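Local coordinates for protein rRNA N-glycosidase (Bougainvillea spectabilis, PDB 3CTK) that is a plant ribosome-inactivating protein, a monomer in this structure, with the mixed fold of the family, a six-strand sheet backed by helices, at residues A[6-10]-A[52-56]; A[58-62]-A[73-77]; A[86-90]-A[109-113]; A[169-175]-A[188-194]; A[198-203]-A[241-247]. All blocks are in the same frame, centred on the assembly; numbering follows the deposited sequence.

Interaction 1. Residues A[6-10]-A[52-56]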
# COMPACT_ATOMS: atom_id res chain seq x y z
N PHE A 6 -7.10 10.03 6.35
CA PHE A 6 -7.47 10.53 5.04
C PHE A 6 -8.98 10.47 4.86
O PHE A 6 -9.58 9.40 4.94
CB PHE A 6 -6.78 9.70 3.95
CG PHE A 6 -7.04 10.20 2.55
CD1 PHE A 6 -6.90 11.55 2.24
CD2 PHE A 6 -7.39 9.32 1.54
CE1 PHE A 6 -7.11 12.02 0.94
CE2 PHE A 6 -7.60 9.77 0.23
CZ PHE A 6 -7.46 11.12 -0.07
N ASN A 7 -9.60 11.63 4.65
CA ASN A 7 -11.04 11.69 4.44
C ASN A 7 -11.29 11.78 2.94
O ASN A 7 -10.76 12.67 2.27
CB ASN A 7 -11.63 12.92 5.15
CG ASN A 7 -13.14 12.97 5.05
OD1 ASN A 7 -13.70 13.16 3.98
ND2 ASN A 7 -13.81 12.78 6.19
N LEU A 8 -12.08 10.86 2.41
CA LEU A 8 -12.35 10.81 0.98
C LEU A 8 -13.15 11.99 0.43
O LEU A 8 -13.35 12.11 -0.77
CB LEU A 8 -13.04 9.49 0.62
CG LEU A 8 -12.26 8.23 1.02
CD1 LEU A 8 -12.97 6.99 0.50
CD2 LEU A 8 -10.83 8.31 0.47
N GLY A 9 -13.59 12.87 1.33
CA GLY A 9 -14.33 14.05 0.91
C GLY A 9 -13.37 15.22 0.74
O GLY A 9 -13.77 16.32 0.35
N GLU A 10 -12.10 14.98 1.05
CA GLU A 10 -11.06 16.00 0.95
C GLU A 10 -9.90 15.43 0.13
O GLU A 10 -8.77 15.35 0.62
CB GLU A 10 -10.54 16.37 2.34
CG GLU A 10 -11.59 16.39 3.43
CD GLU A 10 -11.03 16.82 4.77
OE1 GLU A 10 -9.90 16.41 5.10
OE2 GLU A 10 -11.73 17.56 5.50
N ILE A 52 -9.37 5.70 7.08
CA ILE A 52 -10.00 6.20 5.85
C ILE A 52 -11.48 6.38 6.11
O ILE A 52 -12.18 5.43 6.46
CB ILE A 52 -9.81 5.21 4.69
CG1 ILE A 52 -8.31 4.94 4.49
CG2 ILE A 52 -10.43 5.78 3.41
CD1 ILE A 52 -8.03 3.81 3.52
N THR A 53 -11.96 7.61 5.93
CA THR A 53 -13.37 7.93 6.15
C THR A 53 -14.06 8.34 4.86
O THR A 53 -13.53 9.15 4.10
CB THR A 53 -13.52 9.07 7.18
OG1 THR A 53 -12.84 8.71 8.39
CG2 THR A 53 -14.99 9.32 7.48
N THR A 54 -15.24 7.78 4.62
CA THR A 54 -16.01 8.08 3.41
C THR A 54 -16.88 9.33 3.60
O THR A 54 -17.05 9.81 4.71
CB THR A 54 -16.96 6.92 3.06
OG1 THR A 54 -17.92 6.76 4.11
CG2 THR A 54 -16.17 5.62 2.90
N THR A 55 -17.43 9.85 2.50
CA THR A 55 -18.29 11.01 2.60
C THR A 55 -19.59 10.58 3.29
O THR A 55 -20.36 11.41 3.77
CB THR A 55 -18.63 11.62 1.22
OG1 THR A 55 -19.29 10.63 0.41
CG2 THR A 55 -17.37 12.10 0.52
N SER A 56 -19.83 9.27 3.33
CA SER A 56 -21.02 8.73 3.97
C SER A 56 -20.76 8.51 5.46
O SER A 56 -21.57 7.90 6.16
CB SER A 56 -21.43 7.40 3.31
OG SER A 56 -20.38 6.46 3.38
O HOH W 1 -17.02 12.26 5.85

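Interaction 2. Residues A[58-62]-A[73-77]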
# COMPACT_ATOMS: atom_id res chain seq x y z
N LYS A 58 -18.43 6.66 7.04
CA LYS A 58 -18.02 5.34 7.50
C LYS A 58 -16.50 5.28 7.48
O LYS A 58 -15.86 5.77 6.54
CB LYS A 58 -18.62 4.26 6.59
CG LYS A 58 -20.15 4.28 6.58
CD LYS A 58 -20.75 3.20 5.69
CE LYS A 58 -22.27 3.26 5.74
NZ LYS A 58 -22.90 2.21 4.90
N THR A 59 -15.91 4.71 8.52
CA THR A 59 -14.46 4.63 8.61
C THR A 59 -13.94 3.20 8.72
O THR A 59 -14.55 2.34 9.35
CB THR A 59 -13.92 5.41 9.84
OG1 THR A 59 -14.33 6.78 9.76
CG2 THR A 59 -12.40 5.35 9.89
N VAL A 60 -12.80 2.96 8.08
CA VAL A 60 -12.14 1.67 8.15
C VAL A 60 -10.71 1.97 8.57
O VAL A 60 -10.06 2.83 7.97
CB VAL A 60 -12.13 0.96 6.78
CG1 VAL A 60 -11.33 -0.33 6.86
CG2 VAL A 60 -13.56 0.67 6.33
N LYS A 61 -10.23 1.32 9.62
CA LYS A 61 -8.87 1.52 10.11
C LYS A 61 -8.00 0.42 9.52
O LYS A 61 -8.08 -0.73 9.94
CB LYS A 61 -8.82 1.44 11.64
CG LYS A 61 -9.58 2.52 12.38
CD LYS A 61 -9.57 2.21 13.88
CE LYS A 61 -9.53 3.46 14.74
NZ LYS A 61 -10.80 4.24 14.70
N VAL A 62 -7.15 0.78 8.56
CA VAL A 62 -6.28 -0.18 7.90
C VAL A 62 -4.91 -0.27 8.57
O VAL A 62 -4.24 0.74 8.78
CB VAL A 62 -6.10 0.20 6.42
CG1 VAL A 62 -5.29 -0.86 5.68
CG2 VAL A 62 -7.47 0.38 5.77
N GLY A 73 -4.59 -6.09 7.46
CA GLY A 73 -6.00 -6.20 7.81
C GLY A 73 -6.60 -4.85 8.11
O GLY A 73 -5.96 -3.82 7.90
N TYR A 74 -7.84 -4.84 8.57
CA TYR A 74 -8.51 -3.58 8.89
C TYR A 74 -9.59 -3.80 9.94
O TYR A 74 -9.94 -4.94 10.25
CB TYR A 74 -9.15 -2.97 7.64
CG TYR A 74 -10.23 -3.84 7.02
CD1 TYR A 74 -9.91 -4.81 6.07
CD2 TYR A 74 -11.57 -3.71 7.40
CE1 TYR A 74 -10.89 -5.64 5.51
CE2 TYR A 74 -12.56 -4.53 6.85
CZ TYR A 74 -12.21 -5.49 5.91
OH TYR A 74 -13.18 -6.31 5.37
N GLN A 75 -10.09 -2.70 10.48
CA GLN A 75 -11.16 -2.77 11.46
C GLN A 75 -12.32 -1.93 10.94
O GLN A 75 -12.13 -0.78 10.56
CB GLN A 75 -10.69 -2.22 12.81
CG GLN A 75 -11.76 -2.26 13.90
CD GLN A 75 -11.31 -1.56 15.17
OE1 GLN A 75 -10.56 -2.13 15.97
NE2 GLN A 75 -11.75 -0.33 15.35
N ASP A 76 -13.50 -2.53 10.89
CA ASP A 76 -14.68 -1.81 10.44
C ASP A 76 -15.75 -2.01 11.52
O ASP A 76 -15.41 -2.16 12.70
CB ASP A 76 -15.15 -2.31 9.06
CG ASP A 76 -15.80 -3.68 9.10
OD1 ASP A 76 -15.42 -4.52 9.94
OD2 ASP A 76 -16.69 -3.92 8.26
N LYS A 77 -17.02 -2.02 11.14
CA LYS A 77 -18.07 -2.22 12.12
C LYS A 77 -19.06 -3.29 11.70
O LYS A 77 -19.25 -3.55 10.51
CB LYS A 77 -18.83 -0.91 12.36
CG LYS A 77 -17.95 0.30 12.58
CD LYS A 77 -18.31 1.03 13.86
CE LYS A 77 -17.26 0.82 14.93
NZ LYS A 77 -17.58 1.55 16.19
O HOH W 2 -13.58 1.67 11.85

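Interaction 3. Residues A[86-90]-A[109-113]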
# COMPACT_ATOMS: atom_id res chain seq x y z
N PHE A 86 -8.66 -9.89 9.12
CA PHE A 86 -7.27 -10.11 8.77
C PHE A 86 -7.09 -10.97 7.53
O PHE A 86 -7.86 -11.89 7.28
CB PHE A 86 -6.52 -10.81 9.91
CG PHE A 86 -6.42 -9.99 11.17
CD1 PHE A 86 -7.25 -10.26 12.25
CD2 PHE A 86 -5.46 -8.98 11.29
CE1 PHE A 86 -7.14 -9.53 13.43
CE2 PHE A 86 -5.34 -8.25 12.47
CZ PHE A 86 -6.18 -8.53 13.54
N LEU A 87 -6.05 -10.67 6.77
CA LEU A 87 -5.72 -11.46 5.59
C LEU A 87 -5.07 -12.72 6.15
O LEU A 87 -4.60 -12.72 7.29
CB LEU A 87 -4.72 -10.71 4.71
CG LEU A 87 -5.30 -9.56 3.88
CD1 LEU A 87 -4.19 -8.60 3.46
CD2 LEU A 87 -6.03 -10.14 2.67
N ASP A 88 -5.05 -13.80 5.38
CA ASP A 88 -4.43 -15.03 5.84
C ASP A 88 -2.92 -14.88 5.72
O ASP A 88 -2.42 -14.05 4.96
CB ASP A 88 -4.93 -16.21 5.00
CG ASP A 88 -4.47 -17.56 5.54
OD1 ASP A 88 -4.34 -17.71 6.78
OD2 ASP A 88 -4.26 -18.49 4.72
N LYS A 89 -2.19 -15.66 6.52
CA LYS A 89 -0.73 -15.65 6.48
C LYS A 89 -0.03 -14.36 6.92
O LYS A 89 1.08 -14.08 6.47
CB LYS A 89 -0.24 -16.01 5.07
CG LYS A 89 -0.93 -17.22 4.46
CD LYS A 89 -0.76 -18.47 5.31
CE LYS A 89 -1.41 -19.68 4.64
NZ LYS A 89 -1.32 -20.90 5.48
N VAL A 90 -0.66 -13.57 7.78
CA VAL A 90 -0.02 -12.35 8.26
C VAL A 90 0.80 -12.71 9.51
O VAL A 90 0.62 -13.78 10.09
CB VAL A 90 -1.06 -11.25 8.61
CG1 VAL A 90 -1.80 -10.82 7.35
CG2 VAL A 90 -2.05 -11.77 9.65
N THR A 109 -9.79 -16.35 3.98
CA THR A 109 -9.22 -17.56 3.42
C THR A 109 -8.09 -17.29 2.42
O THR A 109 -7.40 -18.22 2.00
CB THR A 109 -10.30 -18.42 2.72
OG1 THR A 109 -10.93 -17.66 1.68
CG2 THR A 109 -11.35 -18.87 3.73
N PHE A 110 -7.90 -16.03 2.06
CA PHE A 110 -6.85 -15.65 1.12
C PHE A 110 -5.83 -14.71 1.76
O PHE A 110 -6.14 -13.99 2.71
CB PHE A 110 -7.45 -15.01 -0.14
CG PHE A 110 -8.39 -13.86 0.13
CD1 PHE A 110 -7.90 -12.57 0.34
CD2 PHE A 110 -9.77 -14.06 0.16
CE1 PHE A 110 -8.78 -11.50 0.57
CE2 PHE A 110 -10.65 -13.00 0.38
CZ PHE A 110 -10.16 -11.72 0.59
N ASP A 111 -4.60 -14.72 1.25
CA ASP A 111 -3.56 -13.85 1.77
C ASP A 111 -3.49 -12.55 0.97
O ASP A 111 -4.27 -12.35 0.04
CB ASP A 111 -2.20 -14.57 1.79
CG ASP A 111 -1.65 -14.85 0.41
OD1 ASP A 111 -0.83 -15.79 0.28
OD2 ASP A 111 -2.00 -14.13 -0.55
N GLY A 112 -2.55 -11.68 1.32
CA GLY A 112 -2.43 -10.40 0.65
C GLY A 112 -1.63 -10.30 -0.63
O GLY A 112 -1.41 -9.19 -1.13
N SER A 113 -1.17 -11.42 -1.18
CA SER A 113 -0.41 -11.37 -2.42
C SER A 113 -1.37 -10.97 -3.54
O SER A 113 -2.56 -11.26 -3.47
CB SER A 113 0.22 -12.73 -2.73
OG SER A 113 -0.77 -13.73 -2.90
O HOH W 3 -1.08 -11.74 3.90
O HOH W 4 -4.66 -18.78 2.20

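Interaction 4. Residues A[169-175]-A[188-194]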
# COMPACT_ATOMS: atom_id res chain seq x y z
N PHE A 169 6.16 4.42 -4.04
CA PHE A 169 6.51 5.06 -5.32
C PHE A 169 5.89 6.42 -5.60
O PHE A 169 4.67 6.54 -5.75
CB PHE A 169 6.12 4.12 -6.46
CG PHE A 169 6.81 2.79 -6.43
CD1 PHE A 169 8.10 2.65 -6.93
CD2 PHE A 169 6.16 1.67 -5.92
CE1 PHE A 169 8.74 1.41 -6.92
CE2 PHE A 169 6.80 0.42 -5.91
CZ PHE A 169 8.09 0.29 -6.41
N LYS A 170 6.73 7.45 -5.71
CA LYS A 170 6.23 8.78 -6.03
C LYS A 170 5.50 8.76 -7.38
O LYS A 170 4.55 9.52 -7.58
CB LYS A 170 7.38 9.79 -6.10
CG LYS A 170 7.94 10.17 -4.74
CD LYS A 170 9.06 11.20 -4.88
CE LYS A 170 9.57 11.64 -3.52
NZ LYS A 170 10.67 12.63 -3.65
N TYR A 171 5.94 7.90 -8.30
CA TYR A 171 5.31 7.81 -9.61
C TYR A 171 3.83 7.43 -9.47
O TYR A 171 2.96 8.02 -10.11
CB TYR A 171 5.99 6.76 -10.49
CG TYR A 171 5.34 6.65 -11.86
CD1 TYR A 171 5.60 7.59 -12.85
CD2 TYR A 171 4.42 5.64 -12.13
CE1 TYR A 171 4.95 7.53 -14.08
CE2 TYR A 171 3.76 5.57 -13.36
CZ TYR A 171 4.03 6.52 -14.33
OH TYR A 171 3.38 6.47 -15.54
N ILE A 172 3.57 6.44 -8.62
CA ILE A 172 2.20 5.98 -8.40
C ILE A 172 1.41 7.06 -7.66
O ILE A 172 0.24 7.29 -7.96
CB ILE A 172 2.20 4.64 -7.60
CG1 ILE A 172 2.90 3.56 -8.43
CG2 ILE A 172 0.76 4.21 -7.30
CD1 ILE A 172 2.91 2.17 -7.79
N GLU A 173 2.05 7.73 -6.70
CA GLU A 173 1.37 8.79 -5.98
C GLU A 173 0.91 9.86 -6.98
O GLU A 173 -0.21 10.37 -6.89
CB GLU A 173 2.30 9.44 -4.95
CG GLU A 173 1.64 10.57 -4.17
CD GLU A 173 2.63 11.44 -3.43
OE1 GLU A 173 3.85 11.16 -3.47
OE2 GLU A 173 2.18 12.43 -2.80
N THR A 174 1.77 10.17 -7.94
CA THR A 174 1.44 11.18 -8.93
C THR A 174 0.30 10.74 -9.85
O THR A 174 -0.52 11.57 -10.26
CB THR A 174 2.67 11.58 -9.77
OG1 THR A 174 3.66 12.15 -8.91
CG2 THR A 174 2.29 12.60 -10.83
N GLU A 175 0.23 9.45 -10.17
CA GLU A 175 -0.85 8.96 -11.02
C GLU A 175 -2.18 9.17 -10.30
O GLU A 175 -3.16 9.60 -10.91
CB GLU A 175 -0.67 7.47 -11.34
CG GLU A 175 0.43 7.18 -12.36
CD GLU A 175 0.15 7.83 -13.70
OE1 GLU A 175 -0.80 7.40 -14.40
OE2 GLU A 175 0.89 8.77 -14.06
N ASN A 188 -1.62 1.89 -15.28
CA ASN A 188 -0.92 1.60 -16.52
C ASN A 188 0.20 0.58 -16.32
O ASN A 188 0.46 0.12 -15.21
CB ASN A 188 -0.38 2.88 -17.18
CG ASN A 188 0.70 3.59 -16.37
OD1 ASN A 188 1.56 2.96 -15.77
ND2 ASN A 188 0.66 4.92 -16.38
N PHE A 189 0.85 0.22 -17.43
CA PHE A 189 1.92 -0.77 -17.40
C PHE A 189 3.05 -0.47 -16.43
O PHE A 189 3.61 -1.38 -15.82
CB PHE A 189 2.50 -0.96 -18.81
CG PHE A 189 1.48 -1.32 -19.84
CD1 PHE A 189 0.97 -0.36 -20.71
CD2 PHE A 189 1.00 -2.63 -19.93
CE1 PHE A 189 0.01 -0.70 -21.67
CE2 PHE A 189 0.04 -2.97 -20.88
CZ PHE A 189 -0.45 -2.01 -21.75
N LYS A 190 3.41 0.81 -16.29
CA LYS A 190 4.49 1.19 -15.38
C LYS A 190 4.07 1.05 -13.92
O LYS A 190 4.84 0.56 -13.09
CB LYS A 190 4.96 2.63 -15.65
CG LYS A 190 6.06 3.08 -14.71
CD LYS A 190 6.76 4.36 -15.18
CE LYS A 190 7.82 4.80 -14.16
NZ LYS A 190 8.65 5.94 -14.64
N VAL A 191 2.86 1.49 -13.61
CA VAL A 191 2.36 1.37 -12.24
C VAL A 191 2.45 -0.09 -11.80
O VAL A 191 3.02 -0.41 -10.75
CB VAL A 191 0.90 1.84 -12.13
CG1 VAL A 191 0.35 1.55 -10.74
CG2 VAL A 191 0.82 3.34 -12.42
N LEU A 192 1.91 -0.98 -12.63
CA LEU A 192 1.93 -2.41 -12.33
C LEU A 192 3.35 -2.98 -12.24
O LEU A 192 3.63 -3.80 -11.37
CB LEU A 192 1.13 -3.17 -13.40
CG LEU A 192 -0.37 -3.35 -13.13
CD1 LEU A 192 -0.94 -2.12 -12.46
CD2 LEU A 192 -1.09 -3.63 -14.44
N ASN A 193 4.24 -2.53 -13.11
CA ASN A 193 5.61 -3.02 -13.11
C ASN A 193 6.34 -2.63 -11.82
O ASN A 193 7.05 -3.45 -11.22
CB ASN A 193 6.38 -2.47 -14.31
CG ASN A 193 7.77 -3.06 -14.44
OD1 ASN A 193 7.93 -4.26 -14.64
ND2 ASN A 193 8.78 -2.21 -14.31
N LEU A 194 6.18 -1.38 -11.39
CA LEU A 194 6.82 -0.92 -10.16
C LEU A 194 6.29 -1.72 -8.97
O LEU A 194 7.06 -2.12 -8.09
CB LEU A 194 6.56 0.58 -9.96
CG LEU A 194 7.28 1.52 -10.95
CD1 LEU A 194 6.82 2.95 -10.75
CD2 LEU A 194 8.78 1.42 -10.75
O HOH W 5 -1.99 4.76 -14.44

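Interaction 5. Residues A[198-203]-A[241-247]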
# COMPACT_ATOMS: atom_id res chain seq x y z
N TRP A 198 9.21 -3.70 -6.28
CA TRP A 198 9.70 -2.86 -5.20
C TRP A 198 10.94 -3.43 -4.52
O TRP A 198 11.93 -2.72 -4.30
CB TRP A 198 8.60 -2.65 -4.16
CG TRP A 198 9.01 -1.73 -3.04
CD1 TRP A 198 9.41 -0.43 -3.15
CD2 TRP A 198 8.99 -2.03 -1.64
NE1 TRP A 198 9.64 0.10 -1.91
CE2 TRP A 198 9.39 -0.86 -0.96
CE3 TRP A 198 8.67 -3.17 -0.89
CZ2 TRP A 198 9.48 -0.79 0.43
CZ3 TRP A 198 8.76 -3.11 0.49
CH2 TRP A 198 9.16 -1.92 1.14
N GLY A 199 10.89 -4.71 -4.16
CA GLY A 199 12.01 -5.35 -3.51
C GLY A 199 13.28 -5.33 -4.33
O GLY A 199 14.35 -4.97 -3.82
N ASP A 200 13.18 -5.71 -5.60
CA ASP A 200 14.35 -5.73 -6.48
C ASP A 200 14.92 -4.35 -6.75
O ASP A 200 16.14 -4.18 -6.81
CB ASP A 200 14.00 -6.41 -7.81
CG ASP A 200 13.80 -7.91 -7.67
OD1 ASP A 200 14.25 -8.47 -6.65
OD2 ASP A 200 13.23 -8.52 -8.59
N ILE A 201 14.05 -3.36 -6.92
CA ILE A 201 14.50 -1.99 -7.17
C ILE A 201 15.25 -1.48 -5.94
O ILE A 201 16.28 -0.82 -6.06
CB ILE A 201 13.31 -1.05 -7.48
CG1 ILE A 201 12.71 -1.40 -8.84
CG2 ILE A 201 13.76 0.41 -7.47
CD1 ILE A 201 11.42 -0.66 -9.16
N SER A 202 14.73 -1.80 -4.76
CA SER A 202 15.34 -1.36 -3.51
C SER A 202 16.72 -1.99 -3.30
O SER A 202 17.67 -1.31 -2.89
CB SER A 202 14.42 -1.68 -2.33
OG SER A 202 13.20 -0.95 -2.42
N ASP A 203 16.83 -3.28 -3.58
CA ASP A 203 18.11 -3.96 -3.41
C ASP A 203 19.15 -3.41 -4.39
O ASP A 203 20.33 -3.29 -4.05
CB ASP A 203 17.96 -5.48 -3.62
CG ASP A 203 17.17 -6.15 -2.51
OD1 ASP A 203 17.24 -5.68 -1.35
OD2 ASP A 203 16.50 -7.16 -2.79
N MET A 241 10.87 7.03 -6.79
CA MET A 241 10.85 6.38 -5.48
C MET A 241 10.38 7.23 -4.30
O MET A 241 10.77 8.39 -4.16
CB MET A 241 12.24 5.84 -5.15
CG MET A 241 12.81 4.88 -6.19
SD MET A 241 11.68 3.54 -6.63
CE MET A 241 11.64 2.57 -5.12
N GLY A 242 9.55 6.62 -3.46
CA GLY A 242 9.04 7.29 -2.27
C GLY A 242 9.77 6.80 -1.03
O GLY A 242 10.19 7.59 -0.19
N ILE A 243 9.91 5.49 -0.92
CA ILE A 243 10.63 4.88 0.20
C ILE A 243 11.09 3.49 -0.23
O ILE A 243 10.34 2.77 -0.91
CB ILE A 243 9.76 4.78 1.49
CG1 ILE A 243 10.58 4.16 2.63
CG2 ILE A 243 8.52 3.93 1.23
CD1 ILE A 243 9.93 4.26 4.00
N LEU A 244 12.31 3.13 0.13
CA LEU A 244 12.89 1.83 -0.23
C LEU A 244 12.73 0.77 0.84
O LEU A 244 12.55 1.07 2.02
CB LEU A 244 14.38 1.97 -0.53
CG LEU A 244 14.84 3.02 -1.55
CD1 LEU A 244 16.35 2.91 -1.73
CD2 LEU A 244 14.13 2.81 -2.87
N LYS A 245 12.80 -0.49 0.41
CA LYS A 245 12.70 -1.61 1.33
C LYS A 245 14.05 -1.75 2.03
O LYS A 245 15.09 -1.39 1.47
CB LYS A 245 12.37 -2.90 0.57
CG LYS A 245 12.24 -4.14 1.47
CD LYS A 245 11.93 -5.41 0.66
CE LYS A 245 13.15 -5.91 -0.11
NZ LYS A 245 14.24 -6.35 0.80
N PHE A 246 14.01 -2.26 3.25
CA PHE A 246 15.20 -2.47 4.07
C PHE A 246 16.26 -3.30 3.35
O PHE A 246 15.96 -3.92 2.33
CB PHE A 246 14.83 -3.19 5.37
CG PHE A 246 14.11 -4.50 5.15
CD1 PHE A 246 12.73 -4.58 5.29
CD2 PHE A 246 14.81 -5.65 4.78
CE1 PHE A 246 12.05 -5.79 5.06
CE2 PHE A 246 14.14 -6.86 4.54
CZ PHE A 246 12.76 -6.93 4.68
N LYS A 247 17.48 -3.31 3.91
CA LYS A 247 18.62 -4.08 3.41
C LYS A 247 19.96 -3.37 3.30
O LYS A 247 20.04 -2.15 3.24
CB LYS A 247 18.31 -4.67 2.04
CG LYS A 247 17.90 -6.12 2.08
CD LYS A 247 18.99 -6.97 2.67
CE LYS A 247 18.71 -8.44 2.45
NZ LYS A 247 19.93 -9.23 2.76
O HOH W 6 16.25 -3.47 -0.42

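Interaction 1. Residues A[6-10]-A[52-56]
The amide of Asn7 meets Thr53 with its nitrogen end, ND2 lying 3.9 Å from Thr53 CB with the threonine methyl CG2 beside it. Its oxygen reaches forward along its own chain: OD1 accepts from Gly9 N at 2.7 Å, an Asx turn set inside the type I turn Asn7 to Glu10. The other flat group, the Phe6 ring, stacks on Phe17 of helix 14-25. Strands 3-7 and 47-53 are the two parallel strands of a beta-alpha-beta unit joined through that helix, and the contact is the end of their ladder. The register shows it: Thr53 N donates to Phe6 O at 3.1 Å, while Thr53 O takes Leu8 N at 2.8 Å, the donor nearly in line with the carbonyl (C=O...N angle 174°). One residue thus bonds to two positions of its neighbour, two apart. On the buried face Leu8 CG rests 3.9 Å from Ile52 CG2, and both side chains also touch helix 132-142. Past the strands, Thr55 has OG1 between its backbone N and carbonyl carbon (chi1 59°), which turns CG2 to Gly9 CA at 3.6 Å and lets OG1 bond to Glu136. The hydroxyl of Thr53 pairs with Thr59 instead. A water bridges the two segments, giving a proton to Thr54 O at 2.7 Å and accepting one from Asn7 ND2.

Interaction 2. Residues A[58-62]-A[73-77]
Val62 and Tyr74 form the close pair here, their CA atoms 4.2 Å apart in a non-hydrogen-bonded position and Val62 CG2 4.2 Å from Tyr74 CB. Val60, two residues earlier on the same side of the strand, approaches the same tyrosine obliquely with CG1 near CD2; it is modelled in two conformers, so the closeness of that approach is doubtful. The strand backbone sets Tyr74 CB against the valines, and chi1 (62°, CG between the backbone N and carbonyl carbon) then directs the ring toward Phe155 and Phe156 of helix 149-168. The two strands, 59-65 and 70-78, make a beta hairpin, antiparallel within the sheet at 157° between their short axes. Within these segments the hydrogen-bonded pair is Lys61 with Gln75: Lys61 N donates to Gln75 O at 3.0 Å, and Gln75 N returns the bond to Lys61 O at 2.9 Å, this donor tilted 30° from the carbonyl plane. The side chains of this pair lie on the looser, partly exposed face. They run alongside each other, pointing the same way, and touch through Lys61 CD and Gln75 NE2 at 3.7 Å. Gln75 also reaches the loop residues Phe99 and Val102. Toward the hairpin's open end a water stands 2.8 Å from Thr59 O and also near Gln75 O.

Interaction 3. Residues A[86-90]-A[109-113]
Asp88 and Asp111 bring the two backbones to 4.3 Å between CA atoms, but a single direct hydrogen bond joins the segments: Asp88 N gives its proton to Phe110 O at 2.9 Å. That bond is straight at the hydrogen (170°), yet the donor stands 40° above the carbonyl plane. The contact lies just beyond the parallel pairing of strand 81-88 with the outermost strand 105-108 of the mixed sheet, where the chain turns a corner at Thr109 and Phe110 and heads for helix 114-121. One water bridges the backbones, Asp88 O to Gly112 N; another ties the Asp88 carboxylate, through OD2, to Thr109 O. On the inner side, Leu87 spreads its two methyls: CD2 meets Phe110 CE1 at 3.7 Å, and CD1 lies 3.8 Å from Gly112 CA. Phe156 of helix 149-168 also touches Leu87, and Phe110 packs on Leu117 and Ala120. The outer side is thinner, with Lys89 CG 4.0 Å from Asp111 CB. The Asp111 carboxylate folds forward along its own chain (chi1 68°) into an Asx turn, with Ser113 in the N-cap position of the helix. Two donors grip Asp111 OD2, Ser113 N from above the carboxylate plane and Ser113 OG on the syn side, the latter at 2.7 Å.

Interaction 4. Residues A[169-175]-A[188-194]
A chi1 of 180° swings the Tyr171 ring out toward helix 189-196, and Lys190, its CG likewise trans to the backbone N (179°), stretches straight over one face of that ring. The two residues belong to a packed helix pair, segments 170-175 and 189-194, whose axes come within 10.0 Å and cross at -140°, roughly antiparallel. Over the ring, Lys190 CD makes a CH-pi contact 3.7 Å from the centroid, and NZ adds a cation-pi contact at 4.3 Å. The ammonium group also has a salt bridge to Asp240 and a further cation-pi partner in Trp229. At the ring edge stands Val191 CG2, whose sister methyl CG1 packs on Ile172 CD1. A second ring is used at the far end: Leu194 CB sits over the centre of the Phe169 ring, 3.8 Å from the centroid, in another CH-pi contact. Asn188 caps its helix with OD1 and uses ND2 for the other helix. OD1 accepts from Val191 N at 2.9 Å, with a weak bond from Lys190 N besides, while ND2 donates across the interface to Tyr171 OH at 3.2 Å. The capping residue is thereby tied to the facing helix. Glu175, salt-bridged to Arg179, joins from the side: a water donates to its OE1 at 2.9 Å and accepts from Asn188 N at 3.0 Å.

Interaction 5. Residues A[198-203]-A[241-247]
Lys245 lies across Trp198 from its first carbon onward. CB rests over one face of the six-membered ring, a CH-pi contact, and comes to 3.4 Å from Trp198 CH2. CG and CD continue past the rim, CG being 3.8 Å from Trp198 CZ3. The chain then bends twice (chi3 73°, chi4 65°), so that CE passes close to helix backbone at Gly199 CA, 3.6 Å away. NZ ends 3.8 Å from Asp203 OD1, a long salt bridge, and also gives a weak hydrogen bond to Phe246 O. This is how the irregular C-terminal tail lies against helix 198-208, near the helix's first turn. Two polar bonds fix its backbone there. Trp198 NE1 donates to Ile243 O at 2.9 Å, with the oxygen in the plane of the indole. Ser202 OG takes Lys245 N at 2.9 Å in a nearly straight bond (178°) and donates its own hydrogen bond to Trp198 O, so the one hydroxyl serves both segments. Ser202 OG sits over the same indole face as Lys245 CB. Phe169 and Arg168 also meet the indole, as ring neighbour and cation-pi partner. Upstream in the tail, Met241 folds its thioether so that CE meets Ile201 CG2 at 3.8 Å, with Trp198 CD1 a little farther off.

The five contacts follow one another along the chain without overlap. Interactions 1, 2 and 3 all lie on the six-strand mixed sheet, from its outermost strand 3-7 to the strand 105-108 side. Interactions 1 and 2 touch, their centres about 12 Å apart, because strands 47-53 and 59-65 are neighbours. Interaction 3 lies about 16 Å from interaction 2, centre to centre, through the adjoining strands 70-78 and 81-88. Interactions 4 and 5 belong to the helical part and tail; with centres about 14 Å apart they touch where Phe169 meets Trp198 and Met241. The sheet and the helix-tail cluster thus form two separate groups of contacts, interactions 1 and 5 lying about 30 Å apart between centres.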